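Local coordinates for Wnt inhibitor of Dorsal protein (Drosophila melanogaster, PDB 4KRR) that probably binds Frizzled receptors as a secreted Wnt-family ligand, seen here as its N-terminal domain and linker, at residues 16-21 and 63-68; 40-45 and 50-55; 58-63 and 163-168. One frame throughout, in Å; residues are numbered along the deposited sequence.

Contact 1 of 3, residues 16-21 and 63-68; sequences LKQALD and MAAIVH
In the helical bundle of the Wnt N-terminal domain, Ala19 of helix 8-26 meets Ala65 of helix 53-75 at a buried helix crossing. The two short segments run roughly antiparallel, at 133° between their N-to-C directions. Their axes come within 8.1 Å of each other. Such an approach suits small residues, and two alanines sit at the crossing point. Their CA atoms are 5.5 Å apart, and each CB points toward the other helix. Ala19 CB and Ala65 CB touch at 3.7 Å. The methyl of Ala65 also reaches the backbone of the partner helix, with its CB 3.9 Å from Ala19 N. Ala65 therefore lies close against the helix surface and loses more surface here than any other residue of the pair.

Larger side chains lie to either side of the alanines. Gln18 contributes the aliphatic part of its chain, with CG 4.4 Å from Ala65 CB. Leu16 and Ile66 form a looser apolar contact. Both CB atoms set off in other directions, but the ends of the two side chains approach each other. In Ile66, CG1 lies beside the backbone N (chi1 -67°) and CD1 is anti to CA (chi2 178°). This carries the CD1 methyl to 4.4 Å from Leu16 CD2. No polar pair joins the two segments; the contact is van der Waals packing.

Helix 36-44 adds Phe39 against Ala19 and Leu20. Helix 158-170 brings Phe158 against both Gln18 and Ala65, and Leu165 against Ala64. Met63 and Val67 turn to helices 97-107 and 113-127. Helix 53-75 thus runs with helices packed on several of its faces, and helix 8-26 covers one of them.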
loop_
_atom_site.group_PDB
_atom_site.type_symbol
_atom_site.label_atom_id
_atom_site.label_comp_id
_atom_site.label_asym_id
_atom_site.label_seq_id
_atom_site.Cartn_x
_atom_site.Cartn_y
_atom_site.Cartn_z
ATOM N N LEU A 16 -1.740 -0.353 9.631
ATOM C CA LEU A 16 -2.392 0.937 9.848
ATOM C C LEU A 16 -1.533 1.901 10.668
ATOM O O LEU A 16 -1.588 3.114 10.464
ATOM C CB LEU A 16 -3.762 0.752 10.505
ATOM C CG LEU A 16 -4.798 0.004 9.665
ATOM C CD1 LEU A 16 -6.150 -0.014 10.362
ATOM C CD2 LEU A 16 -4.908 0.616 8.278
ATOM N N LYS A 17 -0.748 1.364 11.595
ATOM C CA LYS A 17 0.162 2.197 12.376
ATOM C C LYS A 17 1.226 2.803 11.466
ATOM O O LYS A 17 1.517 3.996 11.543
ATOM C CB LYS A 17 0.817 1.394 13.501
ATOM C CG LYS A 17 1.773 2.206 14.365
ATOM C CD LYS A 17 2.397 1.350 15.456
ATOM C CE LYS A 17 3.396 2.146 16.283
ATOM N NZ LYS A 17 3.997 1.326 17.372
ATOM N N GLN A 18 1.793 1.970 10.598
ATOM C CA GLN A 18 2.789 2.423 9.636
ATOM C C GLN A 18 2.170 3.414 8.656
ATOM O O GLN A 18 2.774 4.436 8.323
ATOM C CB GLN A 18 3.381 1.229 8.881
ATOM C CG GLN A 18 4.316 1.602 7.739
ATOM C CD GLN A 18 5.568 2.321 8.212
ATOM O OE1 GLN A 18 5.650 3.550 8.166
ATOM N NE2 GLN A 18 6.554 1.556 8.665
ATOM N N ALA A 19 0.956 3.104 8.209
ATOM C CA ALA A 19 0.245 3.949 7.257
ATOM C C ALA A 19 -0.046 5.322 7.848
ATOM O O ALA A 19 0.102 6.341 7.172
ATOM C CB ALA A 19 -1.044 3.274 6.809
ATOM N N LEU A 20 -0.457 5.342 9.114
ATOM C CA LEU A 20 -0.739 6.592 9.814
ATOM C C LEU A 20 0.505 7.472 9.941
ATOM O O LEU A 20 0.436 8.685 9.741
ATOM C CB LEU A 20 -1.328 6.314 11.199
ATOM C CG LEU A 20 -1.581 7.535 12.087
ATOM C CD1 LEU A 20 -2.584 8.482 11.442
ATOM C CD2 LEU A 20 -2.049 7.111 13.471
ATOM N N ASP A 21 1.637 6.863 10.277
ATOM C CA ASP A 21 2.881 7.613 10.424
ATOM C C ASP A 21 3.309 8.245 9.105
ATOM O O ASP A 21 3.764 9.388 9.076
ATOM C CB ASP A 21 3.997 6.724 10.970
ATOM C CG ASP A 21 3.751 6.300 12.402
ATOM O OD1 ASP A 21 2.929 6.951 13.083
ATOM O OD2 ASP A 21 4.379 5.318 12.849
ATOM N N MET A 63 -3.878 0.241 2.438
ATOM C CA MET A 63 -3.729 -1.004 1.694
ATOM C C MET A 63 -2.262 -1.319 1.428
ATOM O O MET A 63 -1.822 -2.454 1.603
ATOM C CB MET A 63 -4.469 -0.925 0.361
ATOM C CG MET A 63 -4.155 -2.088 -0.565
ATOM S SD MET A 63 -5.018 -1.993 -2.137
ATOM C CE MET A 63 -4.296 -3.390 -2.995
ATOM N N ALA A 64 -1.514 -0.307 1.001
ATOM C CA ALA A 64 -0.102 -0.477 0.678
ATOM C C ALA A 64 0.710 -0.910 1.895
ATOM O O ALA A 64 1.596 -1.757 1.791
ATOM C CB ALA A 64 0.466 0.805 0.085
ATOM N N ALA A 65 0.397 -0.328 3.049
ATOM C CA ALA A 65 1.124 -0.630 4.276
ATOM C C ALA A 65 0.815 -2.034 4.776
ATOM O O ALA A 65 1.682 -2.712 5.325
ATOM C CB ALA A 65 0.805 0.396 5.348
ATOM N N ILE A 66 -0.426 -2.465 4.585
ATOM C CA ILE A 66 -0.842 -3.798 4.997
ATOM C C ILE A 66 -0.175 -4.861 4.128
ATOM O O ILE A 66 0.316 -5.871 4.636
ATOM C CB ILE A 66 -2.379 -3.946 4.947
ATOM C CG1 ILE A 66 -3.027 -3.056 6.011
ATOM C CG2 ILE A 66 -2.792 -5.395 5.160
ATOM C CD1 ILE A 66 -4.540 -3.096 6.006
ATOM N N VAL A 67 -0.152 -4.621 2.820
ATOM C CA VAL A 67 0.474 -5.547 1.878
ATOM C C VAL A 67 1.993 -5.579 2.058
ATOM O O VAL A 67 2.614 -6.642 1.998
ATOM C CB VAL A 67 0.111 -5.199 0.415
ATOM C CG1 VAL A 67 0.877 -6.085 -0.558
ATOM C CG2 VAL A 67 -1.395 -5.339 0.193
ATOM N N HIS A 68 2.583 -4.410 2.291
ATOM C CA HIS A 68 4.015 -4.308 2.555
ATOM C C HIS A 68 4.374 -5.096 3.810
ATOM O O HIS A 68 5.386 -5.796 3.850
ATOM C CB HIS A 68 4.422 -2.840 2.719
ATOM C CG HIS A 68 5.901 -2.621 2.800
ATOM N ND1 HIS A 68 6.623 -2.821 3.958
ATOM C CD2 HIS A 68 6.792 -2.199 1.871
ATOM C CE1 HIS A 68 7.895 -2.541 3.736
ATOM N NE2 HIS A 68 8.024 -2.159 2.479
#

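Contact 2 of 3, residues 40-45 and 50-55; sequences VQKNSK and SPNRED
Lys42 and Asp55 form the salt bridge that joins the end of helix 36-44 to the start of helix 53-75. Lys42 NZ gives a hydrogen bond to Asp55 OD1 at 2.6 Å. The ammonium does not lie in the carboxylate plane but comes from above it, 39° out. The two side chains cross at about a right angle. The lysine chain runs extended and then bends at its last torsion (chi4 -59°), which turns NZ onto the carboxylate oxygen.

Apolar contact is slight. Lys42 CE lies 4.5 Å from Glu54 CB, and the lysine chain also packs on Val58. The Glu54 carboxylate leads elsewhere, to hydroxyls of Tyr203, Ser200 and Tyr169.

A water bridges Lys42 NZ and Asn52 ND2, accepting from both, at 2.9 Å from Lys42 NZ and 3.3 Å from Asn52 ND2. Lys42 NZ is thus held by the carboxylate and the water together.

Two further hydrogen bonds lie within residues 50-55. Asp55 N donates to Asn52 OD1 at 2.9 Å, almost in line with the side-chain carbonyl. Asn52 N donates to Asp55 OD2, also at 2.9 Å, on the anti lone pair of that oxygen. The carboxylate of Asp55 is therefore divided, with OD1 for the lysine and OD2 for the backbone. Both bonds help fix its rotation. Replacing Asp55 by alanine removes the carboxylate, which would probably leave the Lys42 ammonium without its salt-bridge mate and Asn52 N without its side-chain acceptor.

The reciprocal Asn52-Asp55 bonds make a capping box, the motif that supplies acceptors for N-H groups at the start of a helix. Here Asn52 is the N-cap of helix 53-75.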
loop_
_atom_site.group_PDB
_atom_site.type_symbol
_atom_site.label_atom_id
_atom_site.label_comp_id
_atom_site.label_asym_id
_atom_site.label_seq_id
_atom_site.Cartn_x
_atom_site.Cartn_y
_atom_site.Cartn_z
ATOM N N VAL A 40 -8.222 7.225 11.249
ATOM C CA VAL A 40 -8.780 5.991 11.789
ATOM C C VAL A 40 -10.237 5.808 11.368
ATOM O O VAL A 40 -10.648 4.712 10.989
ATOM C CB VAL A 40 -8.668 5.956 13.328
ATOM C CG1 VAL A 40 -9.452 4.786 13.902
ATOM C CG2 VAL A 40 -7.205 5.883 13.749
ATOM N N GLN A 41 -11.010 6.888 11.427
ATOM C CA GLN A 41 -12.427 6.838 11.077
ATOM C C GLN A 41 -12.631 6.540 9.592
ATOM O O GLN A 41 -13.566 5.834 9.215
ATOM C CB GLN A 41 -13.123 8.143 11.479
ATOM C CG GLN A 41 -14.534 8.315 10.936
ATOM C CD GLN A 41 -15.524 7.308 11.499
ATOM O OE1 GLN A 41 -16.546 7.020 10.874
ATOM N NE2 GLN A 41 -15.233 6.777 12.684
ATOM N N LYS A 42 -11.745 7.074 8.755
ATOM C CA LYS A 42 -11.762 6.773 7.326
ATOM C C LYS A 42 -11.476 5.297 7.066
ATOM O O LYS A 42 -11.945 4.733 6.082
ATOM C CB LYS A 42 -10.749 7.638 6.568
ATOM C CG LYS A 42 -11.213 9.059 6.278
ATOM C CD LYS A 42 -10.227 9.779 5.363
ATOM C CE LYS A 42 -10.622 11.232 5.131
ATOM N NZ LYS A 42 -11.973 11.357 4.520
ATOM N N ASN A 43 -10.699 4.672 7.945
ATOM C CA ASN A 43 -10.390 3.254 7.797
ATOM C C ASN A 43 -11.452 2.348 8.413
ATOM O O ASN A 43 -11.641 1.213 7.973
ATOM C CB ASN A 43 -9.006 2.933 8.367
ATOM C CG ASN A 43 -7.898 3.136 7.352
ATOM O OD1 ASN A 43 -7.999 2.685 6.210
ATOM N ND2 ASN A 43 -6.836 3.823 7.758
ATOM N N SER A 44 -12.144 2.855 9.429
ATOM C CA SER A 44 -13.191 2.094 10.103
ATOM C C SER A 44 -14.514 2.152 9.341
ATOM O O SER A 44 -15.340 1.247 9.450
ATOM C CB SER A 44 -13.384 2.595 11.536
ATOM O OG SER A 44 -12.234 2.349 12.326
ATOM N N LYS A 45 -14.713 3.225 8.580
ATOM C CA LYS A 45 -15.900 3.376 7.744
ATOM C C LYS A 45 -15.551 4.164 6.485
ATOM O O LYS A 45 -15.879 5.345 6.373
ATOM C CB LYS A 45 -17.017 4.082 8.518
ATOM C CG LYS A 45 -18.368 4.099 7.810
ATOM C CD LYS A 45 -19.397 4.894 8.604
ATOM C CE LYS A 45 -20.763 4.878 7.931
ATOM N NZ LYS A 45 -20.738 5.509 6.583
ATOM N N SER A 50 -18.816 7.694 -3.179
ATOM C CA SER A 50 -18.250 8.836 -3.884
ATOM C C SER A 50 -17.069 9.416 -3.115
ATOM O O SER A 50 -17.182 10.476 -2.505
ATOM C CB SER A 50 -19.322 9.908 -4.105
ATOM O OG SER A 50 -18.806 10.997 -4.847
ATOM N N PRO A 51 -15.922 8.720 -3.149
ATOM C CA PRO A 51 -14.756 9.138 -2.368
ATOM C C PRO A 51 -14.104 10.398 -2.920
ATOM O O PRO A 51 -14.040 10.582 -4.138
ATOM C CB PRO A 51 -13.802 7.951 -2.512
ATOM C CG PRO A 51 -14.163 7.345 -3.820
ATOM C CD PRO A 51 -15.649 7.514 -3.953
ATOM N N ASN A 52 -13.640 11.263 -2.024
ATOM C CA ASN A 52 -12.833 12.405 -2.427
ATOM C C ASN A 52 -11.354 12.026 -2.463
ATOM O O ASN A 52 -10.992 10.896 -2.124
ATOM C CB ASN A 52 -13.087 13.624 -1.528
ATOM C CG ASN A 52 -12.754 13.370 -0.065
ATOM O OD1 ASN A 52 -11.747 12.742 0.264
ATOM N ND2 ASN A 52 -13.604 13.872 0.823
ATOM N N ARG A 53 -10.510 12.971 -2.864
ATOM C CA ARG A 53 -9.086 12.706 -3.051
ATOM C C ARG A 53 -8.406 12.207 -1.774
ATOM O O ARG A 53 -7.519 11.355 -1.828
ATOM C CB ARG A 53 -8.371 13.954 -3.577
ATOM C CG ARG A 53 -7.040 13.655 -4.255
ATOM C CD ARG A 53 -6.240 14.922 -4.513
ATOM N NE ARG A 53 -6.870 15.807 -5.490
ATOM C CZ ARG A 53 -6.424 15.995 -6.728
ATOM N NH1 ARG A 53 -5.338 15.359 -7.148
ATOM N NH2 ARG A 53 -7.060 16.823 -7.547
ATOM N N GLU A 54 -8.828 12.724 -0.627
ATOM C CA GLU A 54 -8.250 12.296 0.643
ATOM C C GLU A 54 -8.703 10.893 1.043
ATOM O O GLU A 54 -7.930 10.140 1.636
ATOM C CB GLU A 54 -8.536 13.305 1.759
ATOM C CG GLU A 54 -7.801 14.632 1.591
ATOM C CD GLU A 54 -8.378 15.467 0.467
ATOM O OE1 GLU A 54 -9.619 15.587 0.409
ATOM O OE2 GLU A 54 -7.600 15.982 -0.364
ATOM N N ASP A 55 -9.951 10.549 0.725
ATOM C CA ASP A 55 -10.461 9.195 0.953
ATOM C C ASP A 55 -9.608 8.201 0.179
ATOM O O ASP A 55 -9.241 7.140 0.685
ATOM C CB ASP A 55 -11.913 9.068 0.478
ATOM C CG ASP A 55 -12.881 9.871 1.322
ATOM O OD1 ASP A 55 -12.778 9.824 2.567
ATOM O OD2 ASP A 55 -13.751 10.548 0.733
HETATM O O HOH W 1 -12.216 14.138 3.791
#

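Contact 3 of 3, residues 58-63 and 163-168; sequences VAAISM and QDLLQM
Leu165 of helix 158-170 packs on Ala60 and Ile61 of helix 53-75, a helix-helix contact inside the alpha-helical N-terminal domain of this Wnt. About 100 residues of chain lie between the two segments, so the contact closes a long loop. Leu165 is the only residue of 163-168 with atoms within 4.5 Å of 58-63. Its CB points toward helix 53-75, and CG lies beside the backbone N (chi1 -74°), which sets CG, and with it the two methyls, toward helix 53-75. CB and CG act mainly as a stem. At the tip, CD1 touches Ile61 CD1 at 3.7 Å and comes 3.8 Å from Ile61 CA. It also lies 3.8 Å from Ala60 O, so this methyl rests on backbone as well as side chain. The other branch, CD2, faces the methyl of Ala60, with Ala60 CB 4.2 Å away.

Ile61 completes the fit. Its CG1 stands anti to the backbone N (chi1 -167°), and the bend at chi2 (78°) sets CD1 beside the leucine methyl. Val122 packs on Ala60 and Leu125 on Leu165, both from helix 113-127.

Ser62 points away from this interface. Its OG donates to Val58 O at 2.6 Å, while Ser62 N reaches the same oxygen from the opposite face of the carbonyl plane.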
loop_
_atom_site.group_PDB
_atom_site.type_symbol
_atom_site.label_atom_id
_atom_site.label_comp_id
_atom_site.label_asym_id
_atom_site.label_seq_id
_atom_site.Cartn_x
_atom_site.Cartn_y
_atom_site.Cartn_z
ATOM N N VAL A 58 -5.965 7.788 1.774
ATOM C CA VAL A 58 -5.992 7.031 3.022
ATOM C C VAL A 58 -6.164 5.535 2.776
ATOM O O VAL A 58 -5.451 4.717 3.360
ATOM C CB VAL A 58 -7.090 7.547 3.973
ATOM C CG1 VAL A 58 -7.214 6.644 5.189
ATOM C CG2 VAL A 58 -6.782 8.975 4.398
ATOM N N ALA A 59 -7.099 5.187 1.899
ATOM C CA ALA A 59 -7.323 3.793 1.538
ATOM C C ALA A 59 -6.105 3.210 0.825
ATOM O O ALA A 59 -5.735 2.057 1.056
ATOM C CB ALA A 59 -8.567 3.663 0.664
ATOM N N ALA A 60 -5.491 4.011 -0.043
ATOM C CA ALA A 60 -4.308 3.586 -0.788
ATOM C C ALA A 60 -3.110 3.340 0.123
ATOM O O ALA A 60 -2.473 2.287 0.044
ATOM C CB ALA A 60 -3.953 4.612 -1.859
ATOM N N ILE A 61 -2.802 4.306 0.984
ATOM C CA ILE A 61 -1.650 4.182 1.875
ATOM C C ILE A 61 -1.868 3.071 2.905
ATOM O O ILE A 61 -0.916 2.418 3.336
ATOM C CB ILE A 61 -1.290 5.527 2.572
ATOM C CG1 ILE A 61 0.086 5.449 3.240
ATOM C CG2 ILE A 61 -2.352 5.933 3.584
ATOM C CD1 ILE A 61 1.257 5.574 2.276
ATOM N N SER A 62 -3.124 2.842 3.280
ATOM C CA SER A 62 -3.450 1.801 4.249
ATOM C C SER A 62 -3.314 0.414 3.631
ATOM O O SER A 62 -2.710 -0.479 4.225
ATOM C CB SER A 62 -4.859 2.005 4.812
ATOM O OG SER A 62 -4.969 3.271 5.438
ATOM N N MET A 63 -3.878 0.241 2.438
ATOM C CA MET A 63 -3.729 -1.004 1.694
ATOM C C MET A 63 -2.262 -1.319 1.428
ATOM O O MET A 63 -1.822 -2.454 1.603
ATOM C CB MET A 63 -4.469 -0.925 0.361
ATOM C CG MET A 63 -4.155 -2.088 -0.565
ATOM S SD MET A 63 -5.018 -1.993 -2.137
ATOM C CE MET A 63 -4.296 -3.390 -2.995
ATOM N N GLN A 163 5.918 8.038 -0.703
ATOM C CA GLN A 163 6.158 9.209 -1.539
ATOM C C GLN A 163 5.533 9.031 -2.920
ATOM O O GLN A 163 4.989 9.980 -3.489
ATOM C CB GLN A 163 7.657 9.500 -1.662
ATOM C CG GLN A 163 7.986 10.678 -2.574
ATOM C CD GLN A 163 7.205 11.934 -2.218
ATOM O OE1 GLN A 163 7.133 12.327 -1.054
ATOM N NE2 GLN A 163 6.609 12.564 -3.225
ATOM N N ASP A 164 5.608 7.815 -3.452
ATOM C CA ASP A 164 4.981 7.505 -4.734
ATOM C C ASP A 164 3.472 7.703 -4.658
ATOM O O ASP A 164 2.863 8.258 -5.571
ATOM C CB ASP A 164 5.296 6.069 -5.165
ATOM C CG ASP A 164 6.762 5.867 -5.505
ATOM O OD1 ASP A 164 7.418 6.845 -5.917
ATOM O OD2 ASP A 164 7.255 4.728 -5.362
ATOM N N LEU A 165 2.875 7.249 -3.562
ATOM C CA LEU A 165 1.433 7.383 -3.381
ATOM C C LEU A 165 1.030 8.843 -3.197
ATOM O O LEU A 165 -0.034 9.262 -3.653
ATOM C CB LEU A 165 0.952 6.535 -2.203
ATOM C CG LEU A 165 0.907 5.025 -2.448
ATOM C CD1 LEU A 165 0.564 4.286 -1.166
ATOM C CD2 LEU A 165 -0.099 4.690 -3.542
ATOM N N LEU A 166 1.887 9.615 -2.531
ATOM C CA LEU A 166 1.666 11.050 -2.382
ATOM C C LEU A 166 1.654 11.720 -3.752
ATOM O O LEU A 166 0.831 12.595 -4.021
ATOM C CB LEU A 166 2.740 11.685 -1.493
ATOM C CG LEU A 166 2.558 13.183 -1.227
ATOM C CD1 LEU A 166 1.203 13.436 -0.576
ATOM C CD2 LEU A 166 3.683 13.746 -0.366
ATOM N N GLN A 167 2.571 11.295 -4.616
ATOM C CA GLN A 167 2.642 11.807 -5.979
ATOM C C GLN A 167 1.380 11.437 -6.757
ATOM O O GLN A 167 0.788 12.276 -7.436
ATOM C CB GLN A 167 3.882 11.263 -6.692
ATOM C CG GLN A 167 4.117 11.849 -8.077
ATOM C CD GLN A 167 4.422 13.335 -8.038
ATOM O OE1 GLN A 167 5.280 13.785 -7.277
ATOM N NE2 GLN A 167 3.717 14.106 -8.857
ATOM N N MET A 168 0.971 10.177 -6.649
ATOM C CA MET A 168 -0.242 9.708 -7.310
ATOM C C MET A 168 -1.480 10.407 -6.759
ATOM O O MET A 168 -2.439 10.663 -7.490
ATOM C CB MET A 168 -0.375 8.193 -7.181
ATOM C CG MET A 168 0.298 7.424 -8.304
ATOM S SD MET A 168 0.251 5.644 -8.039
ATOM C CE MET A 168 1.501 5.487 -6.773
#

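All three contacts use helix 53-75. Contacts 1 and 3 lie near the centre of the chain, are buried, and are held by packing without hydrogen bonds or charges between their segments. Contact 2 lies farther out, is only partly buried, and relies on charge, water and helix capping. Contact 1 packs helix 8-26 through small residues at close range. Contact 3 uses one leucine from helix 158-170. Contact 2 instead joins helices that are neighbours in sequence, and sits within the loop that contact 1 closes. The contacts also touch one another: Ala19 CB packs 3.6 Å from Ile61 O, and Asn43 ND2 probably hydrogen-bonds Ser62 OG at 3.0 Å.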